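Local coordinates for Serine/threonine-protein kinase Tel1 (PDB 6SKY) that probably phosphorylates serine and threonine residues of target proteins, using ATP, to activate checkpoint signalling when DNA is damaged, at residues E2022-P2027 / K2041-M2046; T2705-Y2710 / T2928-L2933; L1675-S1680 / E1795-F1800. All blocks are in the same frame, centred on the assembly; numbering follows the deposited sequence.

In the fold
The three contacts are spread through one chain of a dimer and follow one another along it: contact 3 closes before contact 1 opens, and contact 1 before contact 2. Their centres lie about 50 Å apart for contacts 1 and 3, about 56 Å for contacts 2 and 3, and about 69 Å for contacts 1 and 2. Contact 1 ties a loop to the helix after it by hydrogen bonds within the FAT domain; contact 3 packs two helices of the scaffold. Contact 2 joins a kinase-domain helix to the FATC segment. All three lie away from the bound nucleotide analogue and the magnesium ion at Asn2765 and Asp2779, although segment 2705-2710 of contact 2 belongs to the same kinase domain.

Contact 1: residues E2022-P2027 / K2041-M2046; sequences EIWNLP and KAYQSM
Gln2044 spends its amide nitrogen twice, donating from NE2 to Trp2024 O at 2.8 Å and to Leu2026 O at 3.2 Å. Both bonds run close to straight, with angles at the hydrogen of 168° and 159°, but they meet their acceptors differently. At Trp2024 the NE2 stands well above the carbonyl plane, off the lone pairs, whereas at Leu2026 it is only moderately tilted from that plane. On the glutamine side, Trp2024 O lies in the amide plane and Leu2026 O is somewhat tilted from it. The reach comes from an extended chain: CG is anti to the backbone N (chi1 177°) and the next torsion is also straight, which carries the amide out from the helix to two carbonyls two residues apart, with Asn2025 between them. Together the bonds fix the rotation of the amide and tie the loop to the helix.

Beside these two bonds lies the indole of Trp2024. Its CH2 reaches Tyr2043 CB at 3.6 Å, and the backbone carbon of Tyr2043 sits over one face toward the rim, while Glu2022 CA lies over the opposite face. The phenol of Tyr2043 reaches on to helix 2124-2143, where its OH hydrogen-bonds Thr2137 OG1. Tyr2040 adds a hydroxyl that bonds to Ile2023 O and Leu2026 N, and Glu2022 O meets Arg1970 of the second subunit.

Glu2022, with positive phi, is the C-prime residue of a Schellman motif that ends helix 2011-2021. The whole is thus a helix-loop-helix connection of the TPR-like FAT domain, its loop bound back onto the helix that follows.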
loop_
_atom_site.group_PDB
_atom_site.type_symbol
_atom_site.label_atom_id
_atom_site.label_comp_id
_atom_site.label_asym_id
_atom_site.label_seq_id
_atom_site.Cartn_x
_atom_site.Cartn_y
_atom_site.Cartn_z
ATOM N N GLU A 2022 -22.278 24.144 -7.012
ATOM C CA GLU A 2022 -23.280 25.185 -6.804
ATOM C C GLU A 2022 -23.342 26.148 -7.986
ATOM O O GLU A 2022 -23.122 27.348 -7.862
ATOM C CB GLU A 2022 -23.023 25.921 -5.496
ATOM C CG GLU A 2022 -23.130 25.018 -4.309
ATOM C CD GLU A 2022 -23.159 25.773 -3.018
ATOM O OE1 GLU A 2022 -22.798 26.963 -3.028
ATOM O OE2 GLU A 2022 -23.550 25.183 -1.990
ATOM N N ILE A 2023 -23.662 25.586 -9.141
ATOM C CA ILE A 2023 -23.866 26.321 -10.381
ATOM C C ILE A 2023 -25.356 26.256 -10.667
ATOM O O ILE A 2023 -25.844 25.287 -11.251
ATOM C CB ILE A 2023 -23.054 25.726 -11.531
ATOM C CG1 ILE A 2023 -21.568 25.806 -11.227
ATOM C CG2 ILE A 2023 -23.371 26.421 -12.820
ATOM C CD1 ILE A 2023 -20.750 24.909 -12.092
ATOM N N TRP A 2024 -26.093 27.281 -10.258
ATOM C CA TRP A 2024 -27.541 27.204 -10.201
ATOM C C TRP A 2024 -28.226 27.791 -11.423
ATOM O O TRP A 2024 -29.392 28.175 -11.336
ATOM C CB TRP A 2024 -28.046 27.897 -8.944
ATOM C CG TRP A 2024 -27.538 27.330 -7.670
ATOM C CD1 TRP A 2024 -26.932 28.008 -6.669
ATOM C CD2 TRP A 2024 -27.606 25.968 -7.249
ATOM N NE1 TRP A 2024 -26.612 27.160 -5.651
ATOM C CE2 TRP A 2024 -27.017 25.898 -5.986
ATOM C CE3 TRP A 2024 -28.102 24.800 -7.823
ATOM C CZ2 TRP A 2024 -26.908 24.715 -5.291
ATOM C CZ3 TRP A 2024 -27.994 23.640 -7.132
ATOM C CH2 TRP A 2024 -27.406 23.600 -5.880
ATOM N N ASN A 2025 -27.549 27.851 -12.562
ATOM C CA ASN A 2025 -28.119 28.462 -13.755
ATOM C C ASN A 2025 -28.145 27.504 -14.934
ATOM O O ASN A 2025 -28.086 27.930 -16.083
ATOM C CB ASN A 2025 -27.368 29.739 -14.123
ATOM C CG ASN A 2025 -25.903 29.503 -14.393
ATOM O OD1 ASN A 2025 -25.532 28.638 -15.179
ATOM N ND2 ASN A 2025 -25.058 30.279 -13.741
ATOM N N LEU A 2026 -28.215 26.226 -14.674
ATOM C CA LEU A 2026 -28.390 25.316 -15.786
ATOM C C LEU A 2026 -29.870 25.202 -16.131
ATOM O O LEU A 2026 -30.720 25.176 -15.242
ATOM C CB LEU A 2026 -27.846 23.935 -15.457
ATOM C CG LEU A 2026 -26.367 23.677 -15.185
ATOM C CD1 LEU A 2026 -25.961 22.381 -15.837
ATOM C CD2 LEU A 2026 -25.496 24.801 -15.661
ATOM N N PRO A 2027 -30.205 25.137 -17.406
ATOM C CA PRO A 2027 -31.599 24.911 -17.796
ATOM C C PRO A 2027 -31.952 23.440 -17.665
ATOM O O PRO A 2027 -31.558 22.612 -18.490
ATOM C CB PRO A 2027 -31.630 25.382 -19.255
ATOM C CG PRO A 2027 -30.211 25.346 -19.720
ATOM C CD PRO A 2027 -29.301 25.113 -18.564
ATOM N N LYS A 2041 -33.283 20.589 -9.447
ATOM C CA LYS A 2041 -34.354 21.563 -9.600
ATOM C C LYS A 2041 -34.850 22.045 -8.254
ATOM O O LYS A 2041 -35.140 23.232 -8.089
ATOM C CB LYS A 2041 -35.498 20.976 -10.411
ATOM C CG LYS A 2041 -35.137 20.726 -11.845
ATOM C CD LYS A 2041 -36.334 20.860 -12.738
ATOM C CE LYS A 2041 -37.315 19.747 -12.516
ATOM N NZ LYS A 2041 -36.920 18.531 -13.259
ATOM N N ALA A 2042 -34.929 21.152 -7.270
ATOM C CA ALA A 2042 -35.309 21.592 -5.930
ATOM C C ALA A 2042 -34.313 22.600 -5.362
ATOM O O ALA A 2042 -34.705 23.650 -4.838
ATOM C CB ALA A 2042 -35.445 20.394 -5.002
ATOM N N TYR A 2043 -33.013 22.314 -5.464
ATOM C CA TYR A 2043 -32.041 23.246 -4.885
ATOM C C TYR A 2043 -31.944 24.543 -5.676
ATOM O O TYR A 2043 -31.725 25.610 -5.093
ATOM C CB TYR A 2043 -30.663 22.602 -4.776
ATOM C CG TYR A 2043 -30.601 21.552 -3.717
ATOM C CD1 TYR A 2043 -30.847 21.862 -2.402
ATOM C CD2 TYR A 2043 -30.309 20.247 -4.032
ATOM C CE1 TYR A 2043 -30.806 20.903 -1.441
ATOM C CE2 TYR A 2043 -30.262 19.288 -3.074
ATOM C CZ TYR A 2043 -30.514 19.615 -1.786
ATOM O OH TYR A 2043 -30.465 18.641 -0.831
ATOM N N GLN A 2044 -32.089 24.473 -6.994
ATOM C CA GLN A 2044 -32.115 25.676 -7.812
ATOM C C GLN A 2044 -33.285 26.565 -7.429
ATOM O O GLN A 2044 -33.122 27.770 -7.222
ATOM C CB GLN A 2044 -32.192 25.286 -9.280
ATOM C CG GLN A 2044 -32.290 26.437 -10.218
ATOM C CD GLN A 2044 -32.306 25.993 -11.644
ATOM O OE1 GLN A 2044 -33.105 25.158 -12.033
ATOM N NE2 GLN A 2044 -31.415 26.544 -12.439
ATOM N N SER A 2045 -34.480 25.987 -7.325
ATOM C CA SER A 2045 -35.620 26.752 -6.850
ATOM C C SER A 2045 -35.354 27.346 -5.482
ATOM O O SER A 2045 -35.824 28.441 -5.179
ATOM C CB SER A 2045 -36.853 25.872 -6.797
ATOM O OG SER A 2045 -37.817 26.461 -5.957
ATOM N N MET A 2046 -34.624 26.631 -4.632
ATOM C CA MET A 2046 -34.259 27.193 -3.336
ATOM C C MET A 2046 -33.345 28.397 -3.491
ATOM O O MET A 2046 -33.374 29.312 -2.665
ATOM C CB MET A 2046 -33.594 26.124 -2.479
ATOM C CG MET A 2046 -33.430 26.489 -1.038
ATOM S SD MET A 2046 -32.568 25.198 -0.151
ATOM C CE MET A 2046 -32.555 25.898 1.486
#

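Contact 2: residues T2705-Y2710 / T2928-L2933; sequences TRIAVY and TSVSNL
Ser2929 O is gripped by two backbone N-H groups, Leu2933 N at 3.0 Å and Asn2932 N, and so starts the short helix whose Val2930, Ser2931 and Leu2933 pack against Ile2707 and Tyr2710. Ser2929 stands at the N-cap position of this helix, and its hydroxyl is paired with another: Ser2929 OG and Ser2931 OG lie 3.2 Å apart, and either could be the donor.

Across the contact the evidence is for apolar packing. Tyr2710 meets two residues of the short helix, Val2930 at its ring edge and Leu2933 at its phenol end. CG is anti to the backbone N (chi1 178°), which sends the ring out from helix 2703-2714. Val2930 CG1 then lies near the ring plane, 3.7 Å from Tyr2710 CD1. Farther out, Leu2933 closes in with its CB 4.0 Å from Tyr2710 CZ. The carbonyl oxygen of Leu2933 lies over one ring face, displaced toward the rim. One turn earlier Ile2707 uses the end of its longer branch, CD1 coming within 3.8 Å of Ser2931 CA and nearly as close to CB. Its other branch approaches Val2930 more loosely, Ile2707 CG2 being 4.4 Å from Val2930 CG1.

Just beyond the short helix, Ala2934 packs on both Ile2707 and Tyr2710, and Tyr2710 OH makes a weak hydrogen bond to Ala2942 O near the C-terminus. The FATC segment, leaving helix 2916-2927 and turning through helix 2930-2933, is therefore laid against helix 2703-2714 of the kinase domain, while Thr2928 touches Leu2800 from a loop of the same domain.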
loop_
_atom_site.group_PDB
_atom_site.type_symbol
_atom_site.label_atom_id
_atom_site.label_comp_id
_atom_site.label_asym_id
_atom_site.label_seq_id
_atom_site.Cartn_x
_atom_site.Cartn_y
_atom_site.Cartn_z
ATOM N N THR A 2705 -2.196 -47.048 -4.604
ATOM C CA THR A 2705 -3.412 -47.845 -4.681
ATOM C C THR A 2705 -4.585 -47.117 -4.046
ATOM O O THR A 2705 -5.710 -47.181 -4.553
ATOM C CB THR A 2705 -3.190 -49.200 -4.017
ATOM O OG1 THR A 2705 -2.237 -49.947 -4.779
ATOM C CG2 THR A 2705 -4.480 -49.987 -3.946
ATOM N N ARG A 2706 -4.342 -46.402 -2.948
ATOM C CA ARG A 2706 -5.407 -45.628 -2.323
ATOM C C ARG A 2706 -5.927 -44.551 -3.258
ATOM O O ARG A 2706 -7.141 -44.376 -3.395
ATOM C CB ARG A 2706 -4.910 -45.012 -1.022
ATOM C CG ARG A 2706 -4.556 -46.028 0.013
ATOM C CD ARG A 2706 -4.103 -45.389 1.291
ATOM N NE ARG A 2706 -5.226 -44.938 2.093
ATOM C CZ ARG A 2706 -5.105 -44.364 3.282
ATOM N NH1 ARG A 2706 -6.183 -43.982 3.950
ATOM N NH2 ARG A 2706 -3.905 -44.175 3.802
ATOM N N ILE A 2707 -5.029 -43.830 -3.927
ATOM C CA ILE A 2707 -5.465 -42.775 -4.832
ATOM C C ILE A 2707 -6.180 -43.359 -6.041
ATOM O O ILE A 2707 -7.157 -42.787 -6.536
ATOM C CB ILE A 2707 -4.277 -41.896 -5.242
ATOM C CG1 ILE A 2707 -3.706 -41.187 -4.024
ATOM C CG2 ILE A 2707 -4.715 -40.865 -6.220
ATOM C CD1 ILE A 2707 -2.666 -40.164 -4.352
ATOM N N ALA A 2708 -5.726 -44.511 -6.531
ATOM C CA ALA A 2708 -6.406 -45.132 -7.660
ATOM C C ALA A 2708 -7.815 -45.570 -7.288
ATOM O O ALA A 2708 -8.759 -45.359 -8.057
ATOM C CB ALA A 2708 -5.596 -46.316 -8.168
ATOM N N VAL A 2709 -7.978 -46.171 -6.109
ATOM C CA VAL A 2709 -9.302 -46.586 -5.660
ATOM C C VAL A 2709 -10.199 -45.377 -5.450
ATOM O O VAL A 2709 -11.393 -45.407 -5.763
ATOM C CB VAL A 2709 -9.188 -47.433 -4.384
ATOM C CG1 VAL A 2709 -10.535 -47.604 -3.744
ATOM C CG2 VAL A 2709 -8.604 -48.775 -4.717
ATOM N N TYR A 2710 -9.636 -44.285 -4.939
ATOM C CA TYR A 2710 -10.438 -43.092 -4.717
ATOM C C TYR A 2710 -10.911 -42.485 -6.030
ATOM O O TYR A 2710 -12.067 -42.066 -6.140
ATOM C CB TYR A 2710 -9.644 -42.079 -3.912
ATOM C CG TYR A 2710 -10.375 -40.794 -3.684
ATOM C CD1 TYR A 2710 -10.063 -39.668 -4.412
ATOM C CD2 TYR A 2710 -11.377 -40.706 -2.745
ATOM C CE1 TYR A 2710 -10.722 -38.504 -4.213
ATOM C CE2 TYR A 2710 -12.041 -39.541 -2.542
ATOM C CZ TYR A 2710 -11.709 -38.443 -3.280
ATOM O OH TYR A 2710 -12.366 -37.261 -3.092
ATOM N N THR A 2928 -8.970 -29.265 -1.685
ATOM C CA THR A 2928 -9.656 -29.966 -2.761
ATOM C C THR A 2928 -8.749 -30.932 -3.505
ATOM O O THR A 2928 -9.159 -31.482 -4.527
ATOM C CB THR A 2928 -10.255 -28.970 -3.752
ATOM O OG1 THR A 2928 -9.268 -28.013 -4.126
ATOM C CG2 THR A 2928 -11.421 -28.242 -3.148
ATOM N N SER A 2929 -7.541 -31.166 -3.010
ATOM C CA SER A 2929 -6.575 -31.994 -3.713
ATOM C C SER A 2929 -6.941 -33.464 -3.614
ATOM O O SER A 2929 -7.278 -33.961 -2.541
ATOM C CB SER A 2929 -5.187 -31.764 -3.132
ATOM O OG SER A 2929 -4.223 -32.565 -3.777
ATOM N N VAL A 2930 -6.862 -34.170 -4.741
ATOM C CA VAL A 2930 -7.228 -35.581 -4.760
ATOM C C VAL A 2930 -6.197 -36.424 -4.025
ATOM O O VAL A 2930 -6.522 -37.486 -3.491
ATOM C CB VAL A 2930 -7.420 -36.051 -6.211
ATOM C CG1 VAL A 2930 -7.602 -37.548 -6.276
ATOM C CG2 VAL A 2930 -8.614 -35.365 -6.819
ATOM N N SER A 2931 -4.951 -35.971 -3.961
ATOM C CA SER A 2931 -3.948 -36.716 -3.222
ATOM C C SER A 2931 -4.040 -36.495 -1.722
ATOM O O SER A 2931 -3.438 -37.256 -0.963
ATOM C CB SER A 2931 -2.555 -36.341 -3.710
ATOM O OG SER A 2931 -2.199 -35.043 -3.286
ATOM N N ASN A 2932 -4.759 -35.470 -1.278
ATOM C CA ASN A 2932 -5.025 -35.278 0.139
ATOM C C ASN A 2932 -6.336 -35.898 0.566
ATOM O O ASN A 2932 -6.451 -36.365 1.699
ATOM C CB ASN A 2932 -5.061 -33.794 0.486
ATOM C CG ASN A 2932 -3.743 -33.129 0.296
ATOM O OD1 ASN A 2932 -2.795 -33.738 -0.179
ATOM N ND2 ASN A 2932 -3.666 -31.864 0.661
ATOM N N LEU A 2933 -7.327 -35.902 -0.315
ATOM C CA LEU A 2933 -8.622 -36.471 0.003
ATOM C C LEU A 2933 -8.634 -37.982 -0.100
ATOM O O LEU A 2933 -9.526 -38.617 0.463
ATOM C CB LEU A 2933 -9.688 -35.884 -0.918
ATOM C CG LEU A 2933 -10.010 -34.402 -0.768
ATOM C CD1 LEU A 2933 -10.988 -34.002 -1.819
ATOM C CD2 LEU A 2933 -10.585 -34.119 0.586
#

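Contact 3: residues L1675-S1680 / E1795-F1800; sequences LNLIKS and ERAFPF
Leu1677 and Ala1797 mark the nearest backbone approach of two helices that run almost antiparallel, at 157° between their N-to-C directions, with the axes of the two short segments 10.7 Å apart. The CA atoms of this pair are 7.3 Å apart. The second helix is kinked at Pro1799, which has no amide hydrogen to give to the preceding turn; the N of Phe1800 makes no such bond either.

One leucine carries most of the contact. Leu1677 points at the other helix and splits its two methyls between different partners. CD1 goes to the backbone, lying 3.4 Å from Arg1796 O, and it also touches Ala1797 CB at 3.7 Å. The same methyl comes up to the edge of the Phe1800 ring, near its plane, 4.1 Å from CE2. CD2 instead meets the side chain of Arg1796, 3.7 Å from NE, where the arginine, bent at its second and third torsions, crosses the leucine. Ser1680, one turn on, turns its hydroxyl back into its own helix, OG donating to Leu1677 O from above the carbonyl plane. Ser1680 OG also lies at the edge of the Arg1796 guanidinium, near its plane, but its 4.1 Å to NH2 is long. With an alanine at Leu1677 both methyls would be gone, which would probably leave a gap beside Ala1797 and the Phe1800 ring edge and deprive the arginine chain of its apolar support.

Leu1663 of helix 1657-1663 packs on both Leu1677 and Phe1800, and Tyr1848 stacks edge-to-face with Phe1800. Such near-antiparallel packing of helices through apolar side chains is characteristic of the alpha solenoid from which this part of the chain is built.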
loop_
_atom_site.group_PDB
_atom_site.type_symbol
_atom_site.label_atom_id
_atom_site.label_comp_id
_atom_site.label_asym_id
_atom_site.label_seq_id
_atom_site.Cartn_x
_atom_site.Cartn_y
_atom_site.Cartn_z
ATOM N N LEU A 1675 -60.389 -21.295 -8.114
ATOM C CA LEU A 1675 -61.560 -21.011 -7.300
ATOM C C LEU A 1675 -61.411 -19.699 -6.555
ATOM O O LEU A 1675 -62.376 -18.947 -6.432
ATOM C CB LEU A 1675 -61.823 -22.151 -6.327
ATOM C CG LEU A 1675 -62.396 -23.394 -6.996
ATOM C CD1 LEU A 1675 -62.725 -24.433 -5.966
ATOM C CD2 LEU A 1675 -63.616 -23.024 -7.789
ATOM N N ASN A 1676 -60.216 -19.395 -6.054
ATOM C CA ASN A 1676 -60.015 -18.104 -5.406
ATOM C C ASN A 1676 -60.105 -16.965 -6.407
ATOM O O ASN A 1676 -60.676 -15.911 -6.104
ATOM C CB ASN A 1676 -58.673 -18.074 -4.690
ATOM C CG ASN A 1676 -58.676 -18.896 -3.438
ATOM O OD1 ASN A 1676 -59.624 -19.614 -3.164
ATOM N ND2 ASN A 1676 -57.611 -18.799 -2.667
ATOM N N LEU A 1677 -59.558 -17.156 -7.607
ATOM C CA LEU A 1677 -59.660 -16.115 -8.621
ATOM C C LEU A 1677 -61.107 -15.851 -9.002
ATOM O O LEU A 1677 -61.490 -14.703 -9.242
ATOM C CB LEU A 1677 -58.856 -16.497 -9.853
ATOM C CG LEU A 1677 -57.382 -16.137 -9.839
ATOM C CD1 LEU A 1677 -56.799 -16.449 -11.176
ATOM C CD2 LEU A 1677 -57.225 -14.686 -9.530
ATOM N N ILE A 1678 -61.924 -16.896 -9.069
ATOM C CA ILE A 1678 -63.322 -16.722 -9.444
ATOM C C ILE A 1678 -64.124 -16.151 -8.286
ATOM O O ILE A 1678 -65.009 -15.318 -8.486
ATOM C CB ILE A 1678 -63.904 -18.055 -9.935
ATOM C CG1 ILE A 1678 -63.280 -18.441 -11.270
ATOM C CG2 ILE A 1678 -65.390 -17.959 -10.083
ATOM C CD1 ILE A 1678 -63.652 -19.813 -11.730
ATOM N N LYS A 1679 -63.824 -16.572 -7.061
ATOM C CA LYS A 1679 -64.525 -16.046 -5.901
ATOM C C LYS A 1679 -64.269 -14.561 -5.724
ATOM O O LYS A 1679 -65.177 -13.811 -5.357
ATOM C CB LYS A 1679 -64.100 -16.802 -4.650
ATOM C CG LYS A 1679 -64.725 -16.280 -3.391
ATOM C CD LYS A 1679 -64.047 -16.856 -2.174
ATOM C CE LYS A 1679 -62.622 -16.371 -2.072
ATOM N NZ LYS A 1679 -61.926 -16.968 -0.908
ATOM N N SER A 1680 -63.040 -14.109 -5.977
ATOM C CA SER A 1680 -62.762 -12.688 -5.831
ATOM C C SER A 1680 -63.545 -11.833 -6.813
ATOM O O SER A 1680 -63.621 -10.617 -6.624
ATOM C CB SER A 1680 -61.274 -12.420 -6.002
ATOM O OG SER A 1680 -60.936 -12.346 -7.371
ATOM N N GLU A 1795 -54.564 -12.996 -17.638
ATOM C CA GLU A 1795 -53.190 -12.935 -17.163
ATOM C C GLU A 1795 -53.056 -13.465 -15.745
ATOM O O GLU A 1795 -52.023 -14.043 -15.401
ATOM C CB GLU A 1795 -52.667 -11.508 -17.241
ATOM C CG GLU A 1795 -52.385 -11.040 -18.648
ATOM C CD GLU A 1795 -53.605 -10.469 -19.334
ATOM O OE1 GLU A 1795 -54.442 -9.850 -18.644
ATOM O OE2 GLU A 1795 -53.729 -10.633 -20.567
ATOM N N ARG A 1796 -54.070 -13.276 -14.905
ATOM C CA ARG A 1796 -53.989 -13.795 -13.548
ATOM C C ARG A 1796 -54.232 -15.293 -13.498
ATOM O O ARG A 1796 -53.757 -15.956 -12.574
ATOM C CB ARG A 1796 -54.986 -13.081 -12.637
ATOM C CG ARG A 1796 -54.907 -11.580 -12.701
ATOM C CD ARG A 1796 -55.243 -10.929 -11.376
ATOM N NE ARG A 1796 -56.552 -11.309 -10.859
ATOM C CZ ARG A 1796 -57.702 -10.765 -11.245
ATOM N NH1 ARG A 1796 -57.714 -9.818 -12.170
ATOM N NH2 ARG A 1796 -58.845 -11.177 -10.712
ATOM N N ALA A 1797 -54.956 -15.840 -14.469
ATOM C CA ALA A 1797 -55.347 -17.238 -14.439
ATOM C C ALA A 1797 -54.556 -18.114 -15.392
ATOM O O ALA A 1797 -54.774 -19.322 -15.411
ATOM C CB ALA A 1797 -56.834 -17.371 -14.752
ATOM N N PHE A 1798 -53.654 -17.542 -16.177
ATOM C CA PHE A 1798 -52.940 -18.315 -17.191
ATOM C C PHE A 1798 -52.166 -19.509 -16.642
ATOM O O PHE A 1798 -52.307 -20.614 -17.200
ATOM C CB PHE A 1798 -52.030 -17.363 -17.967
ATOM C CG PHE A 1798 -51.522 -17.919 -19.240
ATOM C CD1 PHE A 1798 -52.349 -18.035 -20.327
ATOM C CD2 PHE A 1798 -50.212 -18.315 -19.358
ATOM C CE1 PHE A 1798 -51.886 -18.541 -21.495
ATOM C CE2 PHE A 1798 -49.746 -18.821 -20.529
ATOM C CZ PHE A 1798 -50.583 -18.935 -21.598
ATOM N N PRO A 1799 -51.342 -19.382 -15.595
ATOM C CA PRO A 1799 -50.600 -20.560 -15.130
ATOM C C PRO A 1799 -51.490 -21.687 -14.659
ATOM O O PRO A 1799 -51.193 -22.855 -14.920
ATOM C CB PRO A 1799 -49.753 -19.995 -13.989
ATOM C CG PRO A 1799 -49.633 -18.592 -14.283
ATOM C CD PRO A 1799 -50.936 -18.190 -14.838
ATOM N N PHE A 1800 -52.577 -21.370 -13.963
ATOM C CA PHE A 1800 -53.462 -22.411 -13.466
ATOM C C PHE A 1800 -54.115 -23.166 -14.610
ATOM O O PHE A 1800 -54.258 -24.389 -14.554
ATOM C CB PHE A 1800 -54.517 -21.801 -12.556
ATOM C CG PHE A 1800 -53.952 -21.024 -11.419
ATOM C CD1 PHE A 1800 -53.123 -21.621 -10.504
ATOM C CD2 PHE A 1800 -54.261 -19.705 -11.253
ATOM C CE1 PHE A 1800 -52.611 -20.912 -9.462
ATOM C CE2 PHE A 1800 -53.747 -19.001 -10.207
ATOM C CZ PHE A 1800 -52.923 -19.609 -9.314
#